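Side-chain contacts in periplasmic solute binding protein (Pectobacterium atrosepticum, PDB 4RY1), which probably binds a sugar in the periplasm and delivers it to an ABC-type transporter for uptake into the cell: residues R118-N123 with Y157-A162; N24-A29 with I33-E38. All blocks are in the same frame, centred on the assembly; numbering follows the deposited sequence. Where two conformers were deposited one is given.

Interaction 1: residues R118-N123 with Y157-A162; sequences RSMIYN and YPLGVA
The ring of Y122 meets the loop 157-162 at its edge, where the carbonyl oxygen of P158 lies near the ring plane, 4.2 Å from CD1 of Y122. One face of the same ring carries a neighbour from its own strand: CB of M120 sits 3.6 Å above the plane of the Y122 ring, displaced toward the rim. The ring thus stands beside the stem of M120 and borders the loop backbone with its C-H edge. Beyond the two segments it is hemmed in by further aromatics, stacking on Y134 and meeting W127 at an inclined angle. The contact is buried packing between the end of strand 107-123 and the loop that links helices 138-152 and 169-183.

The other half of the contact is apolar. M120 leaves the strand with CG beside the backbone N (chi1 -73°) and then bends at chi2 (-65°), so that its thioether swings across to the loop. L159 extends its two methyls from the loop, and the two side chains cross at about a right angle. SD of M120 lies 3.8 Å from CD1 of L159, while CE of M120 reaches CD2 of L159 at 4.0 Å, so both branches of the leucine fork face the methionine end. M120 was modelled in two conformers, and this packing describes one of them.

Helix 169-183 adds L174 against M120, and helix 138-152 backs P158 with A144 and F148. A glycerol, probably from the crystallisation liquor, lies about 4 Å from the M120 side chain and may mark a pocket. No hydrogen bond links strand and loop, and the summed burial is only 139 Å². In the conformer described, the contact probably rests mainly on dispersion between thioether and leucine methyls; the loose approach of P158 O can add little beyond a weak electrostatic term.

Interaction 2: residues N24-A29 with I33-E38; sequences NAFQKA and ITVKAE
Helix-on-strand packing within a beta-alpha-beta unit joins 24-29, the end of helix 13-29, to 33-38, most of the strand that follows it. The two run nearly antiparallel (167°), their axes 8.6 Å apart. F26 supplies the apolar half. Its CB points toward the strand, and a first torsion of 175° lays the ring across I33 and V35. CZ of F26 lies 3.8 Å from CD1 of I33, CG2 of I33 meets the ring at its edge and in its plane, and CG2 of V35 approaches CD2 of F26 obliquely at 3.9 Å.

Q27 provides the polar half. Its chain runs extended beyond CG and brings OE1 to the strand backbone, where it accepts a hydrogen bond from V35 N (3.1 Å, 148° at the hydrogen). The donor stands well above the carbonyl plane of the amide and not on a lone pair. The same N-H is shared with a water 3.2 Å from V35 N; that water is modelled 2.5 Å from Q27 OE1, short enough for its exact position to be doubtful.

On the strand's flank, T34 and K36 exchange backbone hydrogen bonds with the parallel strand 3-10, the first of the unit. Helix 299-310 lies alongside: A25 and A29 touch F308, F26 touches L305 and I33 touches E301.

How the interactions relate
Interaction 2 comes first along the chain, in the opening beta-alpha-beta unit, and is complete before interaction 1 begins. Their centres are 39 Å apart, on opposite sides of the chain's centre, and their nearest atoms stay about 23 Å from each other. Both nevertheless reach one branched mixed sheet: strand 33-40 pairs with 3-10, which continues through 61-64 to 284-292, and that strand also pairs with 107-123. Periplasmic binding proteins are built from two lobes around a ligand cleft, and the spacing is consistent with one contact in each lobe. Each would then belong to the internal packing of its own lobe.

Interaction 1: residues R118-N123 with Y157-A162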
loop_
_atom_site.group_PDB
_atom_site.type_symbol
_atom_site.label_atom_id
_atom_site.label_comp_id
_atom_site.label_asym_id
_atom_site.label_seq_id
_atom_site.Cartn_x
_atom_site.Cartn_y
_atom_site.Cartn_z
ATOM N N ARG A 118 2.596 -1.002 -6.308
ATOM C CA ARG A 118 1.335 -1.528 -6.832
ATOM C C ARG A 118 1.619 -2.404 -8.066
ATOM O O ARG A 118 2.326 -1.983 -8.981
ATOM C CB ARG A 118 0.396 -0.403 -7.275
ATOM C CG ARG A 118 -0.236 0.447 -6.193
ATOM C CD ARG A 118 -1.373 -0.277 -5.507
ATOM N NE ARG A 118 -2.075 0.575 -4.547
ATOM C CZ ARG A 118 -3.138 0.217 -3.848
ATOM N NH1 ARG A 118 -3.687 -0.976 -3.985
ATOM N NH2 ARG A 118 -3.645 1.064 -2.962
ATOM N N SER A 119 1.055 -3.602 -8.108
ATOM C CA SER A 119 1.166 -4.453 -9.286
ATOM C C SER A 119 -0.046 -5.376 -9.367
ATOM O O SER A 119 -0.803 -5.521 -8.419
ATOM C CB SER A 119 2.498 -5.189 -9.302
ATOM O OG SER A 119 2.665 -5.992 -8.147
ATOM N N MET A 120 -0.276 -5.920 -10.553
ATOM C CA MET A 120 -1.358 -6.868 -10.743
ATOM C C MET A 120 -1.015 -8.270 -10.254
ATOM O O MET A 120 0.048 -8.820 -10.566
ATOM C CB MET A 120 -1.737 -6.927 -12.213
ATOM C CG MET A 120 -2.477 -5.689 -12.660
ATOM S SD MET A 120 -4.098 -5.442 -11.892
ATOM C CE MET A 120 -4.662 -4.120 -12.962
ATOM N N ILE A 121 -1.954 -8.860 -9.534
ATOM C CA ILE A 121 -1.910 -10.250 -9.114
ATOM C C ILE A 121 -3.139 -10.870 -9.788
ATOM O O ILE A 121 -4.248 -10.384 -9.621
ATOM C CB ILE A 121 -1.975 -10.389 -7.580
ATOM C CG1 ILE A 121 -0.784 -9.672 -6.954
ATOM C CG2 ILE A 121 -2.030 -11.856 -7.181
ATOM C CD1 ILE A 121 0.509 -10.404 -7.173
ATOM N N TYR A 122 -2.938 -11.932 -10.558
ATOM C CA TYR A 122 -4.005 -12.560 -11.311
ATOM C C TYR A 122 -4.189 -14.007 -10.917
ATOM O O TYR A 122 -3.231 -14.693 -10.560
ATOM C CB TYR A 122 -3.707 -12.493 -12.808
ATOM C CG TYR A 122 -3.714 -11.127 -13.444
ATOM C CD1 TYR A 122 -4.817 -10.272 -13.312
ATOM C CD2 TYR A 122 -2.644 -10.699 -14.247
ATOM C CE1 TYR A 122 -4.850 -9.039 -13.953
ATOM C CE2 TYR A 122 -2.672 -9.465 -14.885
ATOM C CZ TYR A 122 -3.758 -8.629 -14.739
ATOM O OH TYR A 122 -3.813 -7.409 -15.393
ATOM N N ASN A 123 -5.434 -14.464 -11.043
ATOM C CA ASN A 123 -5.789 -15.863 -10.858
ATOM C C ASN A 123 -5.646 -16.564 -12.205
ATOM O O ASN A 123 -6.483 -16.431 -13.109
ATOM C CB ASN A 123 -7.214 -16.017 -10.334
ATOM C CG ASN A 123 -7.537 -17.455 -9.970
ATOM O OD1 ASN A 123 -7.174 -18.374 -10.709
ATOM N ND2 ASN A 123 -8.182 -17.664 -8.823
ATOM N N TYR A 157 -14.917 -11.709 -13.445
ATOM C CA TYR A 157 -14.319 -10.417 -13.782
ATOM C C TYR A 157 -12.800 -10.526 -13.810
ATOM O O TYR A 157 -12.216 -11.192 -12.953
ATOM C CB TYR A 157 -14.675 -9.351 -12.738
ATOM C CG TYR A 157 -16.148 -9.032 -12.588
ATOM C CD1 TYR A 157 -16.972 -9.837 -11.817
ATOM C CD2 TYR A 157 -16.709 -7.926 -13.204
ATOM C CE1 TYR A 157 -18.321 -9.543 -11.657
ATOM C CE2 TYR A 157 -18.062 -7.615 -13.056
ATOM C CZ TYR A 157 -18.861 -8.434 -12.283
ATOM O OH TYR A 157 -20.175 -8.102 -12.119
ATOM N N PRO A 158 -12.163 -9.821 -14.752
ATOM C CA PRO A 158 -10.696 -9.724 -14.778
ATOM C C PRO A 158 -10.052 -9.251 -13.477
ATOM O O PRO A 158 -8.952 -9.697 -13.118
ATOM C CB PRO A 158 -10.452 -8.677 -15.880
ATOM C CG PRO A 158 -11.569 -8.916 -16.832
ATOM C CD PRO A 158 -12.757 -9.228 -15.974
ATOM N N LEU A 159 -10.747 -8.345 -12.805
ATOM C CA LEU A 159 -10.178 -7.554 -11.714
ATOM C C LEU A 159 -11.232 -7.228 -10.659
ATOM O O LEU A 159 -12.360 -6.862 -10.999
ATOM C CB LEU A 159 -9.623 -6.261 -12.324
ATOM C CG LEU A 159 -8.932 -5.220 -11.455
ATOM C CD1 LEU A 159 -7.723 -5.842 -10.793
ATOM C CD2 LEU A 159 -8.562 -3.972 -12.259
ATOM N N GLY A 160 -10.857 -7.355 -9.381
ATOM C CA GLY A 160 -11.703 -6.911 -8.275
ATOM C C GLY A 160 -11.263 -5.561 -7.747
ATOM O O GLY A 160 -10.408 -4.874 -8.306
ATOM N N VAL A 161 -11.917 -5.173 -6.663
ATOM C CA VAL A 161 -11.688 -3.931 -5.977
ATOM C C VAL A 161 -11.346 -4.347 -4.557
ATOM O O VAL A 161 -12.158 -4.968 -3.874
ATOM C CB VAL A 161 -12.934 -3.037 -6.016
ATOM C CG1 VAL A 161 -12.732 -1.745 -5.242
ATOM C CG2 VAL A 161 -13.301 -2.709 -7.469
ATOM N N ALA A 162 -10.117 -4.049 -4.145
ATOM C CA ALA A 162 -9.476 -4.686 -3.000
ATOM C C ALA A 162 -10.174 -4.465 -1.656
ATOM O O ALA A 162 -10.096 -5.327 -0.773
ATOM C CB ALA A 162 -8.031 -4.221 -2.929
#

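Interaction 2: residues N24-A29 with I33-E38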
loop_
_atom_site.group_PDB
_atom_site.type_symbol
_atom_site.label_atom_id
_atom_site.label_comp_id
_atom_site.label_asym_id
_atom_site.label_seq_id
_atom_site.Cartn_x
_atom_site.Cartn_y
_atom_site.Cartn_z
ATOM N N ASN A 24 11.664 -11.483 21.129
ATOM C CA ASN A 24 12.290 -12.452 22.017
ATOM C C ASN A 24 13.789 -12.628 21.722
ATOM O O ASN A 24 14.608 -12.769 22.658
ATOM C CB ASN A 24 11.563 -13.808 21.987
ATOM C CG ASN A 24 10.251 -13.757 22.742
ATOM O OD1 ASN A 24 10.163 -13.173 23.827
ATOM N ND2 ASN A 24 9.220 -14.365 22.180
ATOM N N ALA A 25 14.143 -12.660 20.439
ATOM C CA ALA A 25 15.553 -12.757 20.054
ATOM C C ALA A 25 16.305 -11.499 20.502
ATOM O O ALA A 25 17.436 -11.578 20.982
ATOM C CB ALA A 25 15.667 -13.000 18.550
ATOM N N PHE A 26 15.669 -10.341 20.362
ATOM C CA PHE A 26 16.282 -9.098 20.839
ATOM C C PHE A 26 16.557 -9.139 22.332
ATOM O O PHE A 26 17.634 -8.726 22.778
ATOM C CB PHE A 26 15.377 -7.908 20.499
ATOM C CG PHE A 26 15.866 -6.597 21.046
ATOM C CD1 PHE A 26 16.889 -5.897 20.436
ATOM C CD2 PHE A 26 15.306 -6.060 22.199
ATOM C CE1 PHE A 26 17.326 -4.674 20.946
ATOM C CE2 PHE A 26 15.775 -4.872 22.718
ATOM C CZ PHE A 26 16.770 -4.170 22.080
ATOM N N GLN A 27 15.586 -9.637 23.089
ATOM C CA GLN A 27 15.725 -9.735 24.547
ATOM C C GLN A 27 16.834 -10.699 24.968
ATOM O O GLN A 27 17.549 -10.452 25.928
ATOM C CB GLN A 27 14.370 -10.047 25.187
ATOM C CG GLN A 27 13.444 -8.820 25.119
ATOM C CD GLN A 27 12.143 -8.953 25.865
ATOM O OE1 GLN A 27 11.833 -8.144 26.733
ATOM N NE2 GLN A 27 11.392 -9.950 25.547
ATOM N N LYS A 28 16.979 -11.787 24.236
ATOM C CA LYS A 28 18.083 -12.724 24.478
ATOM C C LYS A 28 19.439 -12.044 24.303
ATOM O O LYS A 28 20.353 -12.244 25.103
ATOM C CB LYS A 28 17.967 -13.925 23.529
ATOM C CG LYS A 28 18.986 -15.014 23.709
ATOM C CD LYS A 28 18.593 -16.249 22.911
ATOM C CE LYS A 28 19.627 -17.356 23.042
ATOM N NZ LYS A 28 20.999 -16.915 22.661
ATOM N N ALA A 29 19.533 -11.212 23.276
ATOM C CA ALA A 29 20.781 -10.510 22.927
ATOM C C ALA A 29 21.005 -9.308 23.846
ATOM O O ALA A 29 22.122 -8.841 23.975
ATOM C CB ALA A 29 20.765 -10.043 21.473
ATOM N N ILE A 33 17.014 -5.132 28.736
ATOM C CA ILE A 33 15.969 -4.302 28.137
ATOM C C ILE A 33 14.612 -5.038 28.122
ATOM O O ILE A 33 14.507 -6.143 27.602
ATOM C CB ILE A 33 16.336 -3.841 26.709
ATOM C CG1 ILE A 33 17.666 -3.076 26.682
ATOM C CG2 ILE A 33 15.227 -2.932 26.172
ATOM C CD1 ILE A 33 18.185 -2.689 25.311
ATOM N N THR A 34 13.605 -4.403 28.704
ATOM C CA THR A 34 12.230 -4.904 28.732
ATOM C C THR A 34 11.515 -4.344 27.507
ATOM O O THR A 34 11.572 -3.145 27.275
ATOM C CB THR A 34 11.496 -4.464 30.030
ATOM O OG1 THR A 34 12.044 -5.171 31.147
ATOM C CG2 THR A 34 9.995 -4.746 29.962
ATOM N N VAL A 35 10.835 -5.205 26.753
ATOM C CA VAL A 35 10.056 -4.766 25.581
ATOM C C VAL A 35 8.599 -5.106 25.815
ATOM O O VAL A 35 8.254 -6.267 26.052
ATOM C CB VAL A 35 10.506 -5.395 24.249
ATOM C CG1 VAL A 35 9.655 -4.878 23.103
ATOM C CG2 VAL A 35 11.981 -5.100 24.004
ATOM N N LYS A 36 7.751 -4.086 25.776
ATOM C CA LYS A 36 6.315 -4.260 25.902
ATOM C C LYS A 36 5.664 -4.169 24.553
ATOM O O LYS A 36 5.660 -3.123 23.911
ATOM C CB LYS A 36 5.750 -3.200 26.815
ATOM C CG LYS A 36 6.316 -3.313 28.205
ATOM C CD LYS A 36 5.389 -4.077 29.120
ATOM C CE LYS A 36 6.102 -4.465 30.403
ATOM N NZ LYS A 36 6.314 -5.934 30.495
ATOM N N ALA A 37 5.135 -5.299 24.115
ATOM C CA ALA A 37 4.500 -5.392 22.813
ATOM C C ALA A 37 3.061 -4.909 22.918
ATOM O O ALA A 37 2.307 -5.322 23.807
ATOM C CB ALA A 37 4.564 -6.811 22.294
ATOM N N GLU A 38 2.698 -4.051 21.979
ATOM C CA GLU A 38 1.370 -3.443 21.908
ATOM C C GLU A 38 0.872 -3.511 20.463
ATOM O O GLU A 38 0.961 -2.561 19.698
ATOM C CB GLU A 38 1.399 -1.993 22.384
ATOM C CG GLU A 38 1.919 -1.835 23.801
ATOM C CD GLU A 38 1.945 -0.410 24.307
ATOM O OE1 GLU A 38 1.694 0.537 23.541
ATOM O OE2 GLU A 38 2.278 -0.265 25.496
HETATM O O HOH W 1 10.037 -7.810 28.401
#